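Local coordinates for protein fructose-bisphosphate aldolase (Slackia heliotrinireducens, PDB 4MOZ) that belongs to the DeoC/LacD family of aldolases and is built on a closed eight-stranded parallel alpha/beta barrel of the TIM type, at residues Q258-G263 with L293-V298; L284-S289 with E308-L313. All coordinates share one frame; numbering follows the deposited sequence.

Contact 1 of 2, residues Q258-G263 with L293-V298; sequences QIYIGG and LADYDV
D295 OD1 receives the phenolic hydroxyl of Y260 in a hydrogen bond of 2.8 Å between OH and OD1, the one bond that crosses between 258-263 and 293-298. The proton comes from the tyrosine and meets the anti lone pair of OD1, the one facing away from the other carboxylate oxygen. OD1 lies beyond the edge of the phenol ring and near its plane, while the ring and carboxylate planes are 55° apart and the two side chains cross at about a right angle. The hydroxyl also approaches the backbone of the aspartate, with Y260 OH 3.5 Å from D295 CA. A second, weaker influence on OD1 is a long ion pair with R36.

Both residues stand at helix ends: Y260 lies in the last turn of helix 248-260, and D295 is the first residue to leave helical geometry after helix 278-294. In this TIM barrel these helices follow the last two strands, 237-240 and 266-269, and the bond ties their C-terminal ends together at the surface. Aspartate is among the non-glycine residues that tolerate the positive phi (72°) found here. Tyrosine suits the other side because its long, rigid ring carries a donor from one helix end to the other. With CG anti to the carbonyl carbon (chi1 -60°), the ring is directed at the loop and lies beside its own helix, where I259 CG2 sits 3.8 Å above the plane, over the ring centre. H256, one turn earlier, meets the same ring with planes at about 40°.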
ATOM      1  N   GLN C 258     -36.371  11.561 -19.474  1.00 27.82           N
ATOM      2  CA  GLN C 258     -35.021  11.003 -19.453  1.00 29.77           C
ATOM      3  C   GLN C 258     -34.919   9.732 -20.289  1.00 30.89           C
ATOM      4  O   GLN C 258     -33.925   9.523 -20.983  1.00 30.98           O
ATOM      5  CB  GLN C 258     -34.559  10.742 -18.016  1.00 28.28           C
ATOM      6  CG  GLN C 258     -34.184  12.008 -17.253  1.00 28.82           C
ATOM      7  CD  GLN C 258     -34.091  11.807 -15.749  1.00 30.64           C
ATOM      8  OE1 GLN C 258     -34.267  10.695 -15.236  1.00 33.49           O
ATOM      9  NE2 GLN C 258     -33.816  12.891 -15.030  1.00 29.37           N
ATOM     10  N   ILE C 259     -35.951   8.892 -20.230  1.00 29.97           N
ATOM     11  CA  ILE C 259     -35.972   7.655 -20.999  1.00 29.18           C
ATOM     12  C   ILE C 259     -36.189   7.937 -22.487  1.00 32.66           C
ATOM     13  O   ILE C 259     -35.365   7.557 -23.318  1.00 33.06           O
ATOM     14  CB  ILE C 259     -37.042   6.665 -20.487  1.00 29.61           C
ATOM     15  CG1 ILE C 259     -36.723   6.222 -19.054  1.00 30.24           C
ATOM     16  CG2 ILE C 259     -37.137   5.454 -21.415  1.00 29.65           C
ATOM     17  CD1 ILE C 259     -37.852   5.492 -18.353  1.00 31.15           C
ATOM     18  N   TYR C 260     -37.284   8.617 -22.814  1.00 33.00           N
ATOM     19  CA  TYR C 260     -37.731   8.711 -24.201  1.00 34.64           C
ATOM     20  C   TYR C 260     -37.082   9.850 -24.984  1.00 34.44           C
ATOM     21  O   TYR C 260     -36.960   9.762 -26.201  1.00 36.19           O
ATOM     22  CB  TYR C 260     -39.268   8.721 -24.286  1.00 36.30           C
ATOM     23  CG  TYR C 260     -39.881   7.455 -23.701  1.00 36.74           C
ATOM     24  CD1 TYR C 260     -39.864   6.252 -24.414  1.00 36.85           C
ATOM     25  CD2 TYR C 260     -40.442   7.452 -22.420  1.00 36.30           C
ATOM     26  CE1 TYR C 260     -40.404   5.089 -23.876  1.00 38.14           C
ATOM     27  CE2 TYR C 260     -40.984   6.295 -21.873  1.00 35.76           C
ATOM     28  CZ  TYR C 260     -40.964   5.118 -22.601  1.00 37.36           C
ATOM     29  OH  TYR C 260     -41.500   3.967 -22.062  1.00 40.24           O
ATOM     30  N   ILE C 261     -36.643  10.894 -24.288  1.00 35.31           N
ATOM     31  CA  ILE C 261     -35.900  11.979 -24.930  1.00 35.08           C
ATOM     32  C   ILE C 261     -34.397  11.840 -24.657  1.00 34.55           C
ATOM     33  O   ILE C 261     -33.577  11.979 -25.571  1.00 34.20           O
ATOM     34  CB  ILE C 261     -36.417  13.375 -24.501  1.00 35.89           C
ATOM     35  CG1 ILE C 261     -37.903  13.526 -24.865  1.00 37.75           C
ATOM     36  CG2 ILE C 261     -35.584  14.483 -25.141  1.00 35.29           C
ATOM     37  CD1 ILE C 261     -38.603  14.698 -24.203  1.00 38.58           C
ATOM     38  N   GLY C 262     -34.047  11.549 -23.406  1.00 32.94           N
ATOM     39  CA  GLY C 262     -32.646  11.497 -22.983  1.00 30.59           C
ATOM     40  C   GLY C 262     -31.928  10.188 -23.254  1.00 29.06           C
ATOM     41  O   GLY C 262     -30.710  10.106 -23.102  1.00 29.90           O
ATOM     42  N   GLY C 263     -32.679   9.159 -23.636  1.00 30.05           N
ATOM     43  CA  GLY C 263     -32.096   7.857 -23.959  1.00 29.97           C
ATOM     44  C   GLY C 263     -31.631   7.026 -22.770  1.00 28.53           C
ATOM     45  O   GLY C 263     -30.853   6.084 -22.939  1.00 27.15           O
ATOM     46  N   LEU C 293     -40.547   0.050 -16.426  1.00 28.34           N
ATOM     47  CA  LEU C 293     -40.636  -1.349 -16.852  1.00 31.50           C
ATOM     48  C   LEU C 293     -41.811  -1.652 -17.790  1.00 32.16           C
ATOM     49  O   LEU C 293     -41.725  -2.568 -18.617  1.00 31.59           O
ATOM     50  CB  LEU C 293     -40.688  -2.274 -15.627  1.00 31.36           C
ATOM     51  CG  LEU C 293     -39.622  -2.049 -14.545  1.00 31.44           C
ATOM     52  CD1 LEU C 293     -39.951  -2.829 -13.278  1.00 30.63           C
ATOM     53  CD2 LEU C 293     -38.231  -2.402 -15.054  1.00 32.03           C
ATOM     54  N   ALA C 294     -42.894  -0.883 -17.663  1.00 32.12           N
ATOM     55  CA  ALA C 294     -44.142  -1.163 -18.389  1.00 33.05           C
ATOM     56  C   ALA C 294     -44.601  -0.063 -19.362  1.00 32.36           C
ATOM     57  O   ALA C 294     -45.670  -0.175 -19.964  1.00 36.93           O
ATOM     58  CB  ALA C 294     -45.255  -1.510 -17.408  1.00 34.25           C
ATOM     59  N   ASP C 295     -43.804   0.995 -19.500  1.00 31.24           N
ATOM     60  CA  ASP C 295     -44.009   2.026 -20.534  1.00 32.36           C
ATOM     61  C   ASP C 295     -45.197   2.975 -20.329  1.00 32.15           C
ATOM     62  O   ASP C 295     -45.602   3.670 -21.271  1.00 31.17           O
ATOM     63  CB  ASP C 295     -44.088   1.382 -21.926  1.00 32.70           C
ATOM     64  CG  ASP C 295     -42.859   0.560 -22.257  1.00 34.72           C
ATOM     65  OD1 ASP C 295     -41.772   1.156 -22.401  1.00 37.05           O
ATOM     66  OD2 ASP C 295     -42.983  -0.683 -22.360  1.00 37.83           O
ATOM     67  N   TYR C 296     -45.747   3.017 -19.116  1.00 29.64           N
ATOM     68  CA  TYR C 296     -46.870   3.910 -18.805  1.00 29.71           C
ATOM     69  C   TYR C 296     -46.605   5.356 -19.209  1.00 31.36           C
ATOM     70  O   TYR C 296     -45.467   5.829 -19.136  1.00 31.45           O
ATOM     71  CB  TYR C 296     -47.178   3.900 -17.305  1.00 26.21           C
ATOM     72  CG  TYR C 296     -48.046   2.766 -16.803  1.00 26.84           C
ATOM     73  CD1 TYR C 296     -47.879   1.460 -17.271  1.00 27.37           C
ATOM     74  CD2 TYR C 296     -49.008   2.994 -15.819  1.00 28.10           C
ATOM     75  CE1 TYR C 296     -48.663   0.423 -16.794  1.00 29.04           C
ATOM     76  CE2 TYR C 296     -49.793   1.960 -15.330  1.00 28.98           C
ATOM     77  CZ  TYR C 296     -49.618   0.678 -15.823  1.00 27.94           C
ATOM     78  OH  TYR C 296     -50.392  -0.352 -15.345  1.00 28.04           O
ATOM     79  N   ASP C 297     -47.668   6.040 -19.634  1.00 31.90           N
ATOM     80  CA  ASP C 297     -47.692   7.498 -19.714  1.00 36.74           C
ATOM     81  C   ASP C 297     -47.577   8.065 -18.307  1.00 34.33           C
ATOM     82  O   ASP C 297     -47.852   7.365 -17.327  1.00 33.09           O
ATOM     83  CB  ASP C 297     -49.011   7.982 -20.330  1.00 44.04           C
ATOM     84  CG  ASP C 297     -49.021   7.907 -21.850  1.00 52.67           C
ATOM     85  OD1 ASP C 297     -47.942   7.743 -22.464  1.00 59.20           O
ATOM     86  OD2 ASP C 297     -50.121   8.027 -22.435  1.00 61.18           O
ATOM     87  N   VAL C 298     -47.187   9.335 -18.215  1.00 35.83           N
ATOM     88  CA  VAL C 298     -47.091  10.042 -16.934  1.00 36.58           C
ATOM     89  C   VAL C 298     -48.427  10.021 -16.178  1.00 39.70           C
ATOM     90  O   VAL C 298     -48.460   9.742 -14.973  1.00 37.67           O
ATOM     91  CB  VAL C 298     -46.592  11.495 -17.131  1.00 35.72           C
ATOM     92  CG1 VAL C 298     -46.659  12.287 -15.831  1.00 34.20           C
ATOM     93  CG2 VAL C 298     -45.172  11.497 -17.683  1.00 34.19           C
TER

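Contact 2 of 2, residues L284-S289 with E308-L313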
ATOM      1  N   LEU C 284     -45.156   4.936  -4.842  1.00 30.22           N
ATOM      2  CA  LEU C 284     -44.216   5.658  -5.699  1.00 28.44           C
ATOM      3  C   LEU C 284     -43.302   4.708  -6.474  1.00 28.57           C
ATOM      4  O   LEU C 284     -43.035   4.936  -7.653  1.00 29.68           O
ATOM      5  CB  LEU C 284     -43.412   6.709  -4.924  1.00 28.11           C
ATOM      6  CG  LEU C 284     -42.424   7.553  -5.746  1.00 28.85           C
ATOM      7  CD1 LEU C 284     -43.105   8.312  -6.878  1.00 28.51           C
ATOM      8  CD2 LEU C 284     -41.649   8.512  -4.856  1.00 31.00           C
ATOM      9  N   THR C 285     -42.837   3.642  -5.823  1.00 27.39           N
ATOM     10  CA  THR C 285     -42.008   2.648  -6.512  1.00 27.68           C
ATOM     11  C   THR C 285     -42.807   2.050  -7.666  1.00 28.83           C
ATOM     12  O   THR C 285     -42.266   1.813  -8.750  1.00 28.30           O
ATOM     13  CB  THR C 285     -41.511   1.503  -5.595  1.00 28.86           C
ATOM     14  OG1 THR C 285     -42.620   0.713  -5.143  1.00 32.74           O
ATOM     15  CG2 THR C 285     -40.745   2.041  -4.391  1.00 28.40           C
ATOM     16  N   LYS C 286     -44.098   1.829  -7.419  1.00 27.95           N
ATOM     17  CA  LYS C 286     -45.001   1.251  -8.407  1.00 28.27           C
ATOM     18  C   LYS C 286     -45.185   2.202  -9.582  1.00 27.71           C
ATOM     19  O   LYS C 286     -45.170   1.769 -10.733  1.00 29.01           O
ATOM     20  CB  LYS C 286     -46.343   0.872  -7.769  1.00 27.39           C
ATOM     21  CG  LYS C 286     -46.257  -0.351  -6.868  1.00 27.10           C
ATOM     22  CD  LYS C 286     -47.592  -0.698  -6.228  1.00 28.06           C
ATOM     23  CE  LYS C 286     -47.483  -1.994  -5.439  1.00 25.99           C
ATOM     24  NZ  LYS C 286     -48.780  -2.403  -4.831  1.00 29.57           N
ATOM     25  N   ALA C 287     -45.322   3.494  -9.281  1.00 28.03           N
ATOM     26  CA  ALA C 287     -45.417   4.542 -10.301  1.00 27.62           C
ATOM     27  C   ALA C 287     -44.149   4.616 -11.156  1.00 29.86           C
ATOM     28  O   ALA C 287     -44.226   4.644 -12.391  1.00 28.65           O
ATOM     29  CB  ALA C 287     -45.708   5.889  -9.658  1.00 26.43           C
ATOM     30  N   ILE C 288     -42.992   4.639 -10.494  1.00 29.19           N
ATOM     31  CA  ILE C 288     -41.698   4.661 -11.179  1.00 28.06           C
ATOM     32  C   ILE C 288     -41.519   3.415 -12.051  1.00 28.20           C
ATOM     33  O   ILE C 288     -41.183   3.525 -13.230  1.00 30.86           O
ATOM     34  CB  ILE C 288     -40.530   4.797 -10.180  1.00 26.53           C
ATOM     35  CG1 ILE C 288     -40.605   6.143  -9.449  1.00 26.69           C
ATOM     36  CG2 ILE C 288     -39.191   4.661 -10.895  1.00 26.31           C
ATOM     37  CD1 ILE C 288     -39.719   6.228  -8.222  1.00 23.29           C
ATOM     38  N   SER C 289     -41.762   2.241 -11.469  1.00 28.04           N
ATOM     39  CA  SER C 289     -41.636   0.968 -12.180  1.00 29.26           C
ATOM     40  C   SER C 289     -42.613   0.837 -13.351  1.00 30.42           C
ATOM     41  O   SER C 289     -42.318   0.149 -14.329  1.00 31.57           O
ATOM     42  CB  SER C 289     -41.825  -0.208 -11.219  1.00 30.89           C
ATOM     43  OG  SER C 289     -40.658  -0.433 -10.446  1.00 29.60           O
ATOM     44  N   GLU C 308     -55.155   5.238  -7.256  1.00 46.15           N
ATOM     45  CA  GLU C 308     -56.336   5.037  -8.091  1.00 44.63           C
ATOM     46  C   GLU C 308     -56.283   3.698  -8.825  1.00 46.10           C
ATOM     47  O   GLU C 308     -57.318   3.089  -9.087  1.00 46.24           O
ATOM     48  CB  GLU C 308     -56.494   6.194  -9.083  1.00 45.71           C
ATOM     49  CG  GLU C 308     -56.850   7.520  -8.424  1.00 48.30           C
ATOM     50  CD  GLU C 308     -56.509   8.735  -9.275  1.00 55.22           C
ATOM     51  OE1 GLU C 308     -56.450   8.613 -10.520  1.00 60.47           O
ATOM     52  OE2 GLU C 308     -56.305   9.824  -8.693  1.00 56.04           O
ATOM     53  N   GLU C 309     -55.074   3.251  -9.152  1.00 48.41           N
ATOM     54  CA  GLU C 309     -54.855   1.952  -9.786  1.00 48.56           C
ATOM     55  C   GLU C 309     -53.701   1.252  -9.085  1.00 45.90           C
ATOM     56  O   GLU C 309     -52.790   1.908  -8.587  1.00 45.99           O
ATOM     57  CB  GLU C 309     -54.485   2.120 -11.260  1.00 51.93           C
ATOM     58  CG  GLU C 309     -55.506   2.851 -12.119  1.00 59.96           C
ATOM     59  CD  GLU C 309     -54.979   3.187 -13.508  1.00 64.53           C
ATOM     60  OE1 GLU C 309     -53.862   2.742 -13.860  1.00 58.29           O
ATOM     61  OE2 GLU C 309     -55.684   3.902 -14.252  1.00 69.43           O
ATOM     62  N   ASP C 310     -53.737  -0.075  -9.054  1.00 44.76           N
ATOM     63  CA  ASP C 310     -52.602  -0.850  -8.562  1.00 45.01           C
ATOM     64  C   ASP C 310     -51.604  -1.060  -9.707  1.00 44.47           C
ATOM     65  O   ASP C 310     -51.910  -0.761 -10.860  1.00 45.17           O
ATOM     66  CB  ASP C 310     -53.081  -2.188  -7.984  1.00 45.06           C
ATOM     67  CG  ASP C 310     -52.053  -2.840  -7.063  1.00 46.57           C
ATOM     68  OD1 ASP C 310     -51.010  -2.218  -6.767  1.00 45.60           O
ATOM     69  OD2 ASP C 310     -52.289  -3.987  -6.630  1.00 52.45           O
ATOM     70  N   PHE C 311     -50.402  -1.537  -9.385  1.00 43.26           N
ATOM     71  CA  PHE C 311     -49.439  -1.946 -10.410  1.00 39.13           C
ATOM     72  C   PHE C 311     -48.662  -3.192  -9.999  1.00 38.89           C
ATOM     73  O   PHE C 311     -48.153  -3.282  -8.880  1.00 43.09           O
ATOM     74  CB  PHE C 311     -48.470  -0.811 -10.782  1.00 36.22           C
ATOM     75  CG  PHE C 311     -47.428  -1.215 -11.790  1.00 37.92           C
ATOM     76  CD1 PHE C 311     -47.738  -1.288 -13.143  1.00 36.97           C
ATOM     77  CD2 PHE C 311     -46.139  -1.544 -11.387  1.00 39.08           C
ATOM     78  CE1 PHE C 311     -46.785  -1.676 -14.076  1.00 35.80           C
ATOM     79  CE2 PHE C 311     -45.183  -1.935 -12.312  1.00 39.96           C
ATOM     80  CZ  PHE C 311     -45.506  -2.000 -13.660  1.00 37.30           C
ATOM     81  N   ALA C 312     -48.592  -4.147 -10.918  1.00 34.86           N
ATOM     82  CA  ALA C 312     -47.774  -5.342 -10.764  1.00 37.59           C
ATOM     83  C   ALA C 312     -47.033  -5.606 -12.074  1.00 38.70           C
ATOM     84  O   ALA C 312     -47.377  -5.035 -13.113  1.00 38.07           O
ATOM     85  CB  ALA C 312     -48.634  -6.534 -10.375  1.00 36.41           C
ATOM     86  N   LEU C 313     -46.013  -6.459 -12.019  1.00 40.93           N
ATOM     87  CA  LEU C 313     -45.206  -6.781 -13.194  1.00 43.66           C
ATOM     88  C   LEU C 313     -45.997  -7.607 -14.200  1.00 45.88           C
ATOM     89  O   LEU C 313     -46.859  -8.403 -13.824  1.00 50.30           O
ATOM     90  CB  LEU C 313     -43.923  -7.518 -12.798  1.00 45.82           C
ATOM     91  CG  LEU C 313     -42.876  -6.761 -11.974  1.00 44.50           C
ATOM     92  CD1 LEU C 313     -41.845  -7.737 -11.429  1.00 45.34           C
ATOM     93  CD2 LEU C 313     -42.204  -5.666 -12.789  1.00 40.19           C
TER
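K286 lies against F311 and D310 from its first side-chain carbon to its ammonium group. Its CB touches F311 CB at 4.1 Å, close to where the two backbones come nearest. CG comes up to F311 O at 4.0 Å, and the chain, fully extended beyond it, keeps to the same carbonyl: CD and CE each lie 3.7 Å from F311 O. At the tip, NZ forms a salt bridge with D310 OD1, 3.0 Å away, meeting the syn lone pair on the side of the other carboxylate oxygen. Lysine suits this path because its flexible aliphatic stem can lie against a backbone while the charge reaches an acid near the surface.

D310 OD1 has a second donor, the backbone N of F311, at 2.8 Å; that bond is bent, with an angle of 137° at the hydrogen, and weak. Together the two donors tie the carboxylate both to the helix and to its own chain, and the nearby lysine would be expected to favour the charged form of the acid.

F311 points its ring the other way along the helix. CG is anti to the backbone N (chi1 177°), which carries the ring toward the helix backbone between K286 and S289: CD2 is 3.5 Å from K286 O, an oblique approach, and CE2 rests 3.9 Å from S289 CB. A small serine leaves room for the phenyl ring there, while its OG turns to a hydrogen bond with V76 O. The irregular 308-313 segment, after helix 298-305, lies against helix 278-294, whose inner side packs on strand 37-41 and helix 271-274, with V304 beside K286.

In the fold
Helix 278-294 serves both contacts: contact 2 uses its middle and contact 1 its C-terminal end, with centres 14 Å apart. Their segments alternate along the chain, and the two sites meet directly by packing. The rings of Y296 and F311 meet edge-to-face, with Y296 OH 3.6 Å from F311 CD1. A294 CB lies 3.7 Å from F311 CE1, and L293 CD1 is equally far from L313 CD2. The phenylalanine therefore faces contact 1 as well as its own helix. The centres of contacts 1 and 2 lie about 16 and 18 Å from the centre of the chain, on the same side of it, in the outer helical layer of the barrel and not within its core.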